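PDB 5O2X: glycoside hydrolase family 61, which acts as a copper-dependent lytic polysaccharide monooxygenase of family AA9, probably cleaving cellulose chains by oxidation at a surface copper site. Local coordinates for residues V91-C97 and N152-E158; K113-V117 and L228-V232; N136-V142 and S231-S236. All coordinates share one frame; numbering follows the deposited sequence. Where two conformers were deposited one is given.

Contact 1: V91-C97 and N152-E158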
loop_
_atom_site.group_PDB
_atom_site.type_symbol
_atom_site.label_atom_id
_atom_site.label_comp_id
_atom_site.label_asym_id
_atom_site.label_seq_id
_atom_site.Cartn_x
_atom_site.Cartn_y
_atom_site.Cartn_z
ATOM N N VAL A 91 1.622 0.424 -5.905
ATOM C CA VAL A 91 2.155 -0.916 -5.668
ATOM C C VAL A 91 1.576 -1.461 -4.387
ATOM O O VAL A 91 1.155 -0.741 -3.479
ATOM C CB VAL A 91 3.714 -0.872 -5.576
ATOM C CG1 VAL A 91 4.341 -0.572 -6.928
ATOM C CG2 VAL A 91 4.209 0.081 -4.505
ATOM N N ASP A 92 1.599 -2.802 -4.298
ATOM C CA ASP A 92 1.156 -3.503 -3.097
ATOM C C ASP A 92 2.103 -4.632 -2.791
ATOM O O ASP A 92 2.544 -5.357 -3.707
ATOM C CB ASP A 92 -0.254 -4.104 -3.248
ATOM C CG ASP A 92 -1.294 -3.018 -3.337
ATOM O OD1 ASP A 92 -1.818 -2.583 -2.295
ATOM O OD2 ASP A 92 -1.615 -2.561 -4.485
ATOM N N TYR A 93 2.374 -4.809 -1.500
ATOM C CA TYR A 93 3.242 -5.859 -1.008
ATOM C C TYR A 93 2.556 -6.590 0.136
ATOM O O TYR A 93 1.692 -6.054 0.834
ATOM C CB TYR A 93 4.541 -5.289 -0.415
ATOM C CG TYR A 93 5.366 -4.438 -1.345
ATOM C CD1 TYR A 93 5.101 -3.085 -1.516
ATOM C CD2 TYR A 93 6.452 -4.976 -2.007
ATOM C CE1 TYR A 93 5.874 -2.287 -2.322
ATOM C CE2 TYR A 93 7.257 -4.170 -2.816
ATOM C CZ TYR A 93 6.971 -2.840 -2.978
ATOM O OH TYR A 93 7.793 -2.087 -3.771
ATOM N N LEU A 94 3.019 -7.834 0.357
ATOM C CA LEU A 94 2.717 -8.573 1.578
ATOM C C LEU A 94 4.031 -8.926 2.263
ATOM O O LEU A 94 5.040 -9.165 1.582
ATOM C CB LEU A 94 1.947 -9.858 1.305
ATOM C CG LEU A 94 0.551 -9.681 0.753
ATOM C CD1 LEU A 94 -0.031 -10.994 0.309
ATOM C CD2 LEU A 94 -0.393 -9.068 1.762
ATOM N N ALA A 95 4.005 -9.060 3.587
ATOM C CA ALA A 95 5.140 -9.595 4.330
ATOM C C ALA A 95 4.593 -10.504 5.398
ATOM O O ALA A 95 3.695 -10.127 6.161
ATOM C CB ALA A 95 5.989 -8.518 4.990
ATOM N N ASN A 96 5.145 -11.717 5.505
ATOM C CA ASN A 96 4.711 -12.648 6.532
ATOM C C ASN A 96 5.130 -12.138 7.918
ATOM O O ASN A 96 6.276 -11.731 8.127
ATOM C CB ASN A 96 5.343 -14.008 6.239
ATOM C CG ASN A 96 4.584 -15.144 6.899
ATOM O OD1 ASN A 96 4.307 -15.121 8.101
ATOM N ND2 ASN A 96 4.193 -16.128 6.084
ATOM N N CYS A 97 4.201 -12.184 8.861
ATOM C CA CYS A 97 4.484 -11.746 10.231
ATOM C C CYS A 97 5.138 -12.819 11.075
ATOM O O CYS A 97 5.598 -12.549 12.194
ATOM C CB CYS A 97 3.197 -11.315 10.914
ATOM S SG CYS A 97 2.593 -9.818 10.066
ATOM N N ASN A 152 -0.323 -14.959 8.717
ATOM C CA ASN A 152 -0.620 -13.564 9.027
ATOM C C ASN A 152 0.370 -12.704 8.263
ATOM O O ASN A 152 1.577 -12.992 8.258
ATOM C CB ASN A 152 -0.473 -13.362 10.519
ATOM C CG ASN A 152 -1.426 -14.215 11.282
ATOM O OD1 ASN A 152 -2.593 -14.331 10.928
ATOM N ND2 ASN A 152 -0.947 -14.780 12.359
ATOM N N TYR A 153 -0.140 -11.655 7.607
ATOM C CA TYR A 153 0.672 -10.818 6.765
ATOM C C TYR A 153 0.365 -9.349 6.983
ATOM O O TYR A 153 -0.797 -8.969 7.170
ATOM C CB TYR A 153 0.414 -11.081 5.280
ATOM C CG TYR A 153 0.714 -12.503 4.822
ATOM C CD1 TYR A 153 -0.233 -13.520 4.956
ATOM C CD2 TYR A 153 1.918 -12.831 4.221
ATOM C CE1 TYR A 153 0.040 -14.847 4.569
ATOM C CE2 TYR A 153 2.201 -14.144 3.818
ATOM C CZ TYR A 153 1.233 -15.124 3.966
ATOM O OH TYR A 153 1.545 -16.411 3.552
ATOM N N VAL A 154 1.402 -8.516 6.891
ATOM C CA VAL A 154 1.205 -7.082 6.713
ATOM C C VAL A 154 1.052 -6.843 5.203
ATOM O O VAL A 154 1.910 -7.226 4.406
ATOM C CB VAL A 154 2.355 -6.272 7.280
ATOM C CG1 VAL A 154 2.218 -4.795 6.910
ATOM C CG2 VAL A 154 2.385 -6.393 8.797
ATOM N N LEU A 155 -0.045 -6.167 4.865
ATOM C CA LEU A 155 -0.344 -5.692 3.515
ATOM C C LEU A 155 0.101 -4.221 3.473
ATOM O O LEU A 155 -0.431 -3.405 4.225
ATOM C CB LEU A 155 -1.829 -5.860 3.247
ATOM C CG LEU A 155 -2.460 -5.192 2.062
ATOM C CD1 LEU A 155 -1.847 -5.694 0.813
ATOM C CD2 LEU A 155 -3.969 -5.413 2.084
ATOM N N ARG A 156 1.071 -3.921 2.628
ATOM C CA ARG A 156 1.640 -2.593 2.481
ATOM C C ARG A 156 1.243 -2.079 1.120
ATOM O O ARG A 156 1.772 -2.500 0.094
ATOM C CB ARG A 156 3.159 -2.646 2.648
ATOM C CG ARG A 156 3.872 -1.315 2.535
ATOM C CD ARG A 156 5.384 -1.498 2.565
ATOM N NE ARG A 156 6.135 -0.247 2.494
ATOM C CZ ARG A 156 6.306 0.472 1.395
ATOM N NH1 ARG A 156 5.854 0.018 0.229
ATOM N NH2 ARG A 156 6.911 1.649 1.440
ATOM N N HIS A 157 0.271 -1.146 1.129
ATOM C CA HIS A 157 -0.232 -0.487 -0.086
ATOM C C HIS A 157 0.433 0.867 -0.211
ATOM O O HIS A 157 0.663 1.537 0.801
ATOM C CB HIS A 157 -1.748 -0.329 0.093
ATOM C CG HIS A 157 -2.403 0.484 -0.967
ATOM N ND1 HIS A 157 -2.606 0.086 -2.260
ATOM C CD2 HIS A 157 -2.888 1.755 -0.940
ATOM C CE1 HIS A 157 -3.210 1.043 -2.945
ATOM N NE2 HIS A 157 -3.403 2.077 -2.164
ATOM N N GLU A 158 0.768 1.307 -1.415
ATOM C CA GLU A 158 1.517 2.549 -1.518
ATOM C C GLU A 158 1.229 3.228 -2.847
ATOM O O GLU A 158 1.283 2.624 -3.916
ATOM C CB GLU A 158 3.010 2.219 -1.430
ATOM C CG GLU A 158 3.969 3.386 -1.489
ATOM C CD GLU A 158 5.400 2.919 -1.334
ATOM O OE1 GLU A 158 5.717 1.833 -1.897
ATOM O OE2 GLU A 158 6.189 3.579 -0.623
HETATM O O HOH W 1 2.190 -15.951 9.702
#
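Asp92 and His157 form a non-hydrogen-bonded pair between two antiparallel neighbours, strands 90-96 and 151-161, in one sheet of the immunoglobulin-like beta-sandwich. Their side chains lie side by side, facing strand 74-80 of the other sheet. His157 ND1 donates to Asp92 OD1 at 2.8 Å; the oxygen lies in the ring plane and is met on its syn side, although 27° out of the carboxylate plane. With His157 CG anti to the backbone N (chi1 172°), the ring stands beside Asp92, and NE2 is left to bond Trp79. On the same face the packing turns apolar: Leu94 CD2 meets Leu155 CD1 at 3.8 Å, and Leu155 also packs on Ile75 and Phe77. Val91-Glu158, Tyr93-Arg156 and Ala95-Val154 are hydrogen-bonded pairs, each with two backbone bonds.

The other face, also buried, carries an ion pair. Arg156 is extended as far as NE and grips Glu158 end-on, NH1 to OE1 at 2.8 Å and NH2 to OE2 at 2.9 Å, both oxygens being met from above the carboxylate plane. Tyr93 runs alongside, its CE1 3.4 Å from Arg156 NH1 and its ring turned 73° from the guanidinium. Tyr199 bonds both Tyr93 OH and Glu158 OE1, while Arg156 also reaches the carbonyls of Ile54 and Ile55. With an alanine in place of Arg156, the buried Glu158 carboxylate would probably lose its cationic mate, keeping the neutral partners Tyr199 and Asn173.

The far end is looser and wetter. Asn96 and Asn152 are partly exposed, and a water bridges Asn96 OD1 (2.8 Å) to Asn152 N (2.9 Å); Asn96 OD1 also accepts from Asn98 N. There Cys97, in a disulfide with Cys101, donates its N to Asn152 O.

The Arg156-Glu158 charges probably largely offset each other, whereas the asparagine end is bridged by water.

Contact 2: K113-V117 and L228-V232. With MAN (alpha-D-mannopyranose), chain L; MAN (alpha-D-mannopyranose), chain I.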
loop_
_atom_site.group_PDB
_atom_site.type_symbol
_atom_site.label_atom_id
_atom_site.label_comp_id
_atom_site.label_asym_id
_atom_site.label_seq_id
_atom_site.Cartn_x
_atom_site.Cartn_y
_atom_site.Cartn_z
ATOM N N LYS A 113 6.187 -8.268 -3.651
ATOM C CA LYS A 113 5.257 -7.415 -4.382
ATOM C C LYS A 113 4.175 -8.236 -5.054
ATOM O O LYS A 113 4.481 -9.143 -5.861
ATOM C CB LYS A 113 6.036 -6.597 -5.417
ATOM C CG LYS A 113 5.178 -5.555 -6.109
ATOM C CD LYS A 113 5.899 -4.786 -7.198
ATOM C CE LYS A 113 6.819 -3.705 -6.646
ATOM N NZ LYS A 113 7.740 -3.223 -7.721
ATOM N N ILE A 114 2.926 -7.929 -4.744
ATOM C CA ILE A 114 1.795 -8.630 -5.353
ATOM C C ILE A 114 1.094 -7.864 -6.469
ATOM O O ILE A 114 0.384 -8.504 -7.240
ATOM C CB ILE A 114 0.785 -9.135 -4.289
ATOM C CG1 ILE A 114 0.112 -8.021 -3.514
ATOM C CG2 ILE A 114 1.460 -10.157 -3.383
ATOM C CD1 ILE A 114 -1.092 -8.492 -2.703
ATOM N N ASP A 115 1.302 -6.556 -6.600
ATOM C CA ASP A 115 0.856 -5.845 -7.791
ATOM C C ASP A 115 1.685 -4.598 -7.938
ATOM O O ASP A 115 2.436 -4.177 -7.041
ATOM C CB ASP A 115 -0.670 -5.583 -7.847
ATOM C CG ASP A 115 -1.166 -4.351 -7.131
ATOM O OD1 ASP A 115 -0.432 -3.846 -6.260
ATOM O OD2 ASP A 115 -2.305 -3.915 -7.435
ATOM N N GLY A 116 1.586 -3.983 -9.131
ATOM C CA GLY A 116 2.294 -2.745 -9.379
ATOM C C GLY A 116 1.966 -2.243 -10.754
ATOM O O GLY A 116 2.173 -2.945 -11.750
ATOM N N VAL A 117 1.450 -1.005 -10.808
ATOM C CA VAL A 117 1.116 -0.344 -12.071
ATOM C C VAL A 117 1.786 1.000 -12.098
ATOM O O VAL A 117 1.763 1.746 -11.086
ATOM C CB VAL A 117 -0.420 -0.192 -12.220
ATOM C CG1 VAL A 117 -0.795 0.542 -13.504
ATOM C CG2 VAL A 117 -1.085 -1.567 -12.216
ATOM N N LEU A 228 1.401 -13.791 -10.982
ATOM C CA LEU A 228 0.361 -12.839 -10.601
ATOM C C LEU A 228 0.210 -11.789 -11.705
ATOM O O LEU A 228 1.210 -11.322 -12.242
ATOM C CB LEU A 228 0.743 -12.135 -9.307
ATOM C CG LEU A 228 1.039 -13.015 -8.122
ATOM C CD1 LEU A 228 1.307 -12.132 -6.904
ATOM C CD2 LEU A 228 -0.051 -14.049 -7.883
ATOM N N PRO A 229 -1.009 -11.386 -11.997
ATOM C CA PRO A 229 -1.183 -10.242 -12.893
ATOM C C PRO A 229 -0.622 -8.989 -12.217
ATOM O O PRO A 229 -0.784 -8.846 -11.009
ATOM C CB PRO A 229 -2.712 -10.197 -13.076
ATOM C CG PRO A 229 -3.239 -10.733 -11.821
ATOM C CD PRO A 229 -2.282 -11.795 -11.395
ATOM N N THR A 230 -0.056 -8.080 -12.971
ATOM C CA THR A 230 0.482 -6.883 -12.303
ATOM C C THR A 230 -0.612 -5.951 -11.811
ATOM O O THR A 230 -0.339 -5.092 -10.967
ATOM C CB THR A 230 1.510 -6.138 -13.144
ATOM O OG1 THR A 230 0.824 -5.663 -14.303
ATOM C CG2 THR A 230 2.686 -7.036 -13.527
ATOM N N SER A 231 -1.838 -6.133 -12.295
ATOM C CA SER A 231 -3.008 -5.586 -11.645
ATOM C C SER A 231 -4.190 -6.458 -12.013
ATOM O O SER A 231 -4.201 -7.043 -13.113
ATOM C CB SER A 231 -3.272 -4.126 -12.042
ATOM O OG SER A 231 -3.472 -3.972 -13.459
ATOM N N VAL A 232 -5.160 -6.505 -11.121
ATOM C CA VAL A 232 -6.459 -7.080 -11.465
ATOM C C VAL A 232 -7.410 -5.958 -11.896
ATOM O O VAL A 232 -7.113 -4.766 -11.736
ATOM C CB VAL A 232 -7.065 -7.897 -10.317
ATOM C CG1 VAL A 232 -6.191 -9.104 -10.003
ATOM C CG2 VAL A 232 -7.357 -7.049 -9.047
HETATM C C1 MAN L . -4.833 -3.815 -13.823
HETATM C C2 MAN L . -4.994 -4.292 -15.257
HETATM C C3 MAN L . -4.264 -3.382 -16.232
HETATM C C4 MAN L . -4.714 -1.942 -16.064
HETATM C C5 MAN L . -4.540 -1.540 -14.594
HETATM C C6 MAN L . -5.116 -0.171 -14.312
HETATM O O2 MAN L . -6.388 -4.363 -15.564
HETATM O O3 MAN L . -4.463 -3.820 -17.592
HETATM O O4 MAN L . -3.946 -1.037 -16.836
HETATM O O5 MAN L . -5.229 -2.452 -13.726
HETATM O O6 MAN L . -6.513 -0.082 -14.642
HETATM C C1 MAN I . 1.129 -4.338 -14.691
HETATM C C2 MAN I . -0.092 -4.016 -15.544
HETATM C C3 MAN I . -0.128 -4.892 -16.815
HETATM C C4 MAN I . 1.237 -4.712 -17.516
HETATM C C5 MAN I . 2.379 -5.143 -16.609
HETATM C C6 MAN I . 3.770 -5.043 -17.260
HETATM O O2 MAN I . 0.004 -2.606 -15.844
HETATM O O3 MAN I . -1.186 -4.509 -17.688
HETATM O O4 MAN I . 1.273 -5.530 -18.697
HETATM O O5 MAN I . 2.319 -4.318 -15.436
HETATM O O6 MAN I . 4.245 -3.692 -17.340
HETATM O O HOH W 2 -1.849 -9.222 -8.542
HETATM O O HOH W 3 -4.393 -5.077 -8.657
#
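A classic beta bulge, in which Ile114 and Asp115 of strand 110-121 both face Asp92, lies where the strand meets the 228-232 loop, Ile114 against Leu228 and Asp115 against Thr230. The loop probably belongs to the C-terminal extension, consistent with a predicted linker being an integral part of the catalytic domain.

One direct hydrogen bond joins the two segments: Gly116 N donates to Thr230 O at 2.9 Å, nearly straight at 168° and in the carbonyl plane. Asp115 CB crowds the same oxygen. Glycine suits position 116 because a CB there would be crowded by Lys113 CD. Water extends the pairing, one molecule donating to both Ile114 O and Pro229 O, another linking Asp115 OD2 to Val232 N.

Carbon contacts flank these bonds. Leu228 CD1 touches Ile114 CB at 4.0 Å in an apolar pair, and Val117 CG2 approaches Ser231 CB at 3.4 Å, tighter than usual for two carbons.

Thr230 and Ser231 both carry O-linked mannose, each through a 1.4 Å bond from its hydroxyl oxygen (Thr230 OG1, Ser231 OG) to C1 of the sugar. In both, that oxygen sits between the backbone N and the carbonyl carbon (chi1 64° and 59°); the mannose on Thr230 then lies by Val117, with its O2 3.9 Å from Val117 CG2.

Asp115 OD2 also accepts from Trp140 NE1, while its OD1 lies close to Asp92 OD2. Two buried carboxylates so near each other would probably raise the affinity of one for a proton, and the water and indole N-H are likely to ease the remaining charge.

Contact 3: N136-V142 and S231-S236. With MAN (alpha-D-mannopyranose), chain L; MAN (alpha-D-mannopyranose), chain M; NAG (2-acetamido-2-deoxy-beta-D-glucopyranose), chain C.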
loop_
_atom_site.group_PDB
_atom_site.type_symbol
_atom_site.label_atom_id
_atom_site.label_comp_id
_atom_site.label_asym_id
_atom_site.label_seq_id
_atom_site.Cartn_x
_atom_site.Cartn_y
_atom_site.Cartn_z
ATOM N N ASN A 136 -11.837 5.914 -10.374
ATOM C CA ASN A 136 -12.662 4.985 -9.614
ATOM C C ASN A 136 -12.947 5.474 -8.206
ATOM O O ASN A 136 -12.881 4.742 -7.226
ATOM C CB ASN A 136 -11.978 3.602 -9.612
ATOM C CG ASN A 136 -11.963 2.977 -10.999
ATOM O OD1 ASN A 136 -10.893 2.447 -11.440
ATOM N ND2 ASN A 136 -13.038 2.996 -11.655
ATOM N N ASN A 137 -13.305 6.769 -8.118
ATOM C CA ASN A 137 -13.646 7.399 -6.843
ATOM C C ASN A 137 -12.587 7.149 -5.777
ATOM O O ASN A 137 -12.916 6.906 -4.607
ATOM C CB ASN A 137 -15.041 7.054 -6.318
ATOM C CG ASN A 137 -15.466 8.023 -5.232
ATOM O OD1 ASN A 137 -15.235 9.236 -5.362
ATOM N ND2 ASN A 137 -16.090 7.522 -4.179
ATOM N N ASN A 138 -11.309 7.293 -6.158
ATOM C CA ASN A 138 -10.232 7.255 -5.205
ATOM C C ASN A 138 -9.998 5.883 -4.584
ATOM O O ASN A 138 -9.623 5.756 -3.424
ATOM C CB ASN A 138 -10.379 8.334 -4.093
ATOM C CG ASN A 138 -9.523 9.545 -4.296
ATOM O OD1 ASN A 138 -9.278 9.990 -5.431
ATOM N ND2 ASN A 138 -9.044 10.085 -3.182
ATOM N N THR A 139 -10.182 4.835 -5.415
ATOM C CA THR A 139 -9.992 3.482 -4.936
ATOM C C THR A 139 -8.963 2.757 -5.770
ATOM O O THR A 139 -8.702 3.076 -6.938
ATOM C CB THR A 139 -11.297 2.679 -4.891
ATOM O OG1 THR A 139 -11.801 2.428 -6.210
ATOM C CG2 THR A 139 -12.344 3.364 -4.035
ATOM N N TRP A 140 -8.418 1.694 -5.159
ATOM C CA TRP A 140 -7.530 0.724 -5.825
ATOM C C TRP A 140 -7.935 -0.629 -5.335
ATOM O O TRP A 140 -8.229 -0.801 -4.138
ATOM C CB TRP A 140 -6.063 0.991 -5.504
ATOM C CG TRP A 140 -5.121 0.177 -6.320
ATOM C CD1 TRP A 140 -4.428 -0.955 -5.941
ATOM C CD2 TRP A 140 -4.814 0.375 -7.699
ATOM N NE1 TRP A 140 -3.701 -1.439 -6.982
ATOM C CE2 TRP A 140 -3.913 -0.663 -8.089
ATOM C CE3 TRP A 140 -5.195 1.325 -8.652
ATOM C CZ2 TRP A 140 -3.388 -0.755 -9.387
ATOM C CZ3 TRP A 140 -4.670 1.243 -9.911
ATOM C CH2 TRP A 140 -3.804 0.207 -10.285
ATOM N N VAL A 141 -7.916 -1.642 -6.224
ATOM C CA VAL A 141 -8.254 -3.024 -5.891
ATOM C C VAL A 141 -7.040 -3.904 -6.061
ATOM O O VAL A 141 -6.400 -3.873 -7.113
ATOM C CB VAL A 141 -9.403 -3.531 -6.788
ATOM C CG1 VAL A 141 -9.725 -4.999 -6.493
ATOM C CG2 VAL A 141 -10.632 -2.663 -6.556
ATOM N N VAL A 142 -6.734 -4.714 -5.029
ATOM C CA VAL A 142 -5.680 -5.753 -5.112
ATOM C C VAL A 142 -6.326 -7.089 -4.800
ATOM O O VAL A 142 -7.234 -7.172 -3.990
ATOM C CB VAL A 142 -4.480 -5.409 -4.175
ATOM C CG1 VAL A 142 -4.835 -5.636 -2.717
ATOM C CG2 VAL A 142 -3.214 -6.160 -4.575
ATOM N N SER A 231 -1.838 -6.133 -12.295
ATOM C CA SER A 231 -3.008 -5.586 -11.645
ATOM C C SER A 231 -4.190 -6.458 -12.013
ATOM O O SER A 231 -4.201 -7.043 -13.113
ATOM C CB SER A 231 -3.272 -4.126 -12.042
ATOM O OG SER A 231 -3.472 -3.972 -13.459
ATOM N N VAL A 232 -5.160 -6.505 -11.121
ATOM C CA VAL A 232 -6.459 -7.080 -11.465
ATOM C C VAL A 232 -7.410 -5.958 -11.896
ATOM O O VAL A 232 -7.113 -4.766 -11.736
ATOM C CB VAL A 232 -7.065 -7.897 -10.317
ATOM C CG1 VAL A 232 -6.191 -9.104 -10.003
ATOM C CG2 VAL A 232 -7.357 -7.049 -9.047
ATOM N N ALA A 233 -8.520 -6.329 -12.509
ATOM C CA ALA A 233 -9.409 -5.330 -13.076
ATOM C C ALA A 233 -9.864 -4.346 -11.980
ATOM O O ALA A 233 -10.412 -4.733 -10.945
ATOM C CB ALA A 233 -10.611 -5.965 -13.734
ATOM N N GLN A 234 -9.633 -3.066 -12.248
ATOM C CA GLN A 234 -10.004 -1.987 -11.329
ATOM C C GLN A 234 -11.471 -1.600 -11.491
ATOM O O GLN A 234 -12.047 -1.742 -12.548
ATOM C CB GLN A 234 -9.133 -0.770 -11.562
ATOM C CG GLN A 234 -7.650 -1.075 -11.336
ATOM C CD GLN A 234 -7.386 -1.487 -9.907
ATOM O OE1 GLN A 234 -7.732 -0.745 -8.956
ATOM N NE2 GLN A 234 -6.861 -2.671 -9.713
ATOM N N GLY A 235 -12.042 -1.072 -10.426
ATOM C CA GLY A 235 -13.416 -0.617 -10.389
ATOM C C GLY A 235 -13.910 -0.651 -8.967
ATOM O O GLY A 235 -13.704 -1.604 -8.242
ATOM N N SER A 236 -14.559 0.438 -8.552
ATOM C CA SER A 236 -15.023 0.558 -7.170
ATOM C C SER A 236 -16.264 -0.281 -6.967
ATOM O O SER A 236 -17.069 -0.466 -7.870
ATOM C CB SER A 236 -15.323 2.016 -6.918
ATOM O OG SER A 236 -15.705 2.122 -5.538
HETATM C C1 MAN L . -4.833 -3.815 -13.823
HETATM C C2 MAN L . -4.994 -4.292 -15.257
HETATM C C3 MAN L . -4.264 -3.382 -16.232
HETATM C C4 MAN L . -4.714 -1.942 -16.064
HETATM C C5 MAN L . -4.540 -1.540 -14.594
HETATM C C6 MAN L . -5.116 -0.171 -14.312
HETATM O O2 MAN L . -6.388 -4.363 -15.564
HETATM O O3 MAN L . -4.463 -3.820 -17.592
HETATM O O4 MAN L . -3.946 -1.037 -16.836
HETATM O O5 MAN L . -5.229 -2.452 -13.726
HETATM O O6 MAN L . -6.513 -0.082 -14.642
HETATM C C1 MAN M . -15.795 3.482 -5.110
HETATM C C2 MAN M . -16.117 3.441 -3.642
HETATM C C3 MAN M . -17.512 2.909 -3.401
HETATM C C4 MAN M . -18.542 3.635 -4.228
HETATM C C5 MAN M . -18.101 3.695 -5.686
HETATM C C6 MAN M . -18.995 4.571 -6.529
HETATM O O2 MAN M . -16.009 4.780 -3.152
HETATM O O3 MAN M . -17.856 3.009 -2.011
HETATM O O4 MAN M . -19.788 2.928 -4.138
HETATM O O5 MAN M . -16.775 4.192 -5.829
HETATM O O6 MAN M . -18.656 4.462 -7.912
HETATM C C1 NAG C . -16.488 8.342 -3.037
HETATM C C2 NAG C . -17.882 8.073 -2.557
HETATM C C3 NAG C . -18.174 9.023 -1.397
HETATM C C4 NAG C . -17.157 8.890 -0.300
HETATM C C5 NAG C . -15.741 8.963 -0.852
HETATM C C6 NAG C . -14.715 8.536 0.156
HETATM C C7 NAG C . -19.896 7.468 -3.780
HETATM C C8 NAG C . -20.797 7.790 -4.930
HETATM N N2 NAG C . -18.834 8.251 -3.625
HETATM O O3 NAG C . -19.491 8.820 -0.862
HETATM O O4 NAG C . -17.319 9.921 0.696
HETATM O O5 NAG C . -15.595 8.040 -1.973
HETATM O O6 NAG C . -14.989 7.243 0.672
HETATM O O7 NAG C . -20.109 6.502 -3.029
HETATM O O HOH W 4 -8.746 1.808 -9.375
HETATM O O HOH W 5 -11.071 0.535 -8.261
HETATM O O HOH W 3 -4.393 -5.077 -8.657
#
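Gln234 completes the outer edge of strand 139-143, the outermost strand of the five-stranded sheet in the beta-sandwich, by pairing its side-chain amide with the backbone of Val141 much as a neighbouring strand would.

In the hydrogen bonds, OE1 of Gln234 accepts from Val141 N at 2.9 Å, and NE2 donates to Val141 O at 2.9 Å, almost straight at 173°; both carbonyl oxygens are used on a lone pair. NE2 also bonds Val232 O, met from above the carbonyl plane, so both amide protons are engaged. A bend at chi2 (-62°) curls the chain back to reach Val141. Glutamine suits the place because a long side chain ending in an amide offers donor and acceptor side by side.

Stacking holds the same group flat. The amide lies over one face of the Trp140 indole with planes 21° apart, OE1 3.2 Å above the ring and offset toward its rim.

Apolar contact is modest: Val232 CG2 meets Val141 CG1 at 4.0 Å, the two side chains crossing at about a right angle.

Water fills in where the segments part. One molecule donates to Thr139 OG1 and accepts from Gly235 N; another joins Val141 O to Val232 N. Thr139 OG1 in turn donates to Asn136 O at 2.7 Å, bracing the turn into the strand.

Sugars are attached at the far end. Ser236 OG carries a mannose and Asn137 ND2 an N-acetylglucosamine, and Asn137 ND2 donates its remaining proton to O2 of that mannose at 2.9 Å.

How the contacts relate
Contact 1 lies in the core, contact 2 is buried but nearer the surface, and contact 3 is partly exposed. Contacts 1 and 2 meet in one sheet, since strands 90-96 and 110-121 are neighbours there; contacts 2 and 3 share Ser231 and Val232 as the extension passes from strand 110-121 to the outermost strand 139-143 of the other sheet. Contact 1 joins strands by a regular ladder of backbone bonds with a buried ion pair, whereas the other two fasten an irregular segment with a few direct bonds, bridging water and attached glycans. Asp92, Asp115 and Trp140 gather where all three converge, between the sheets.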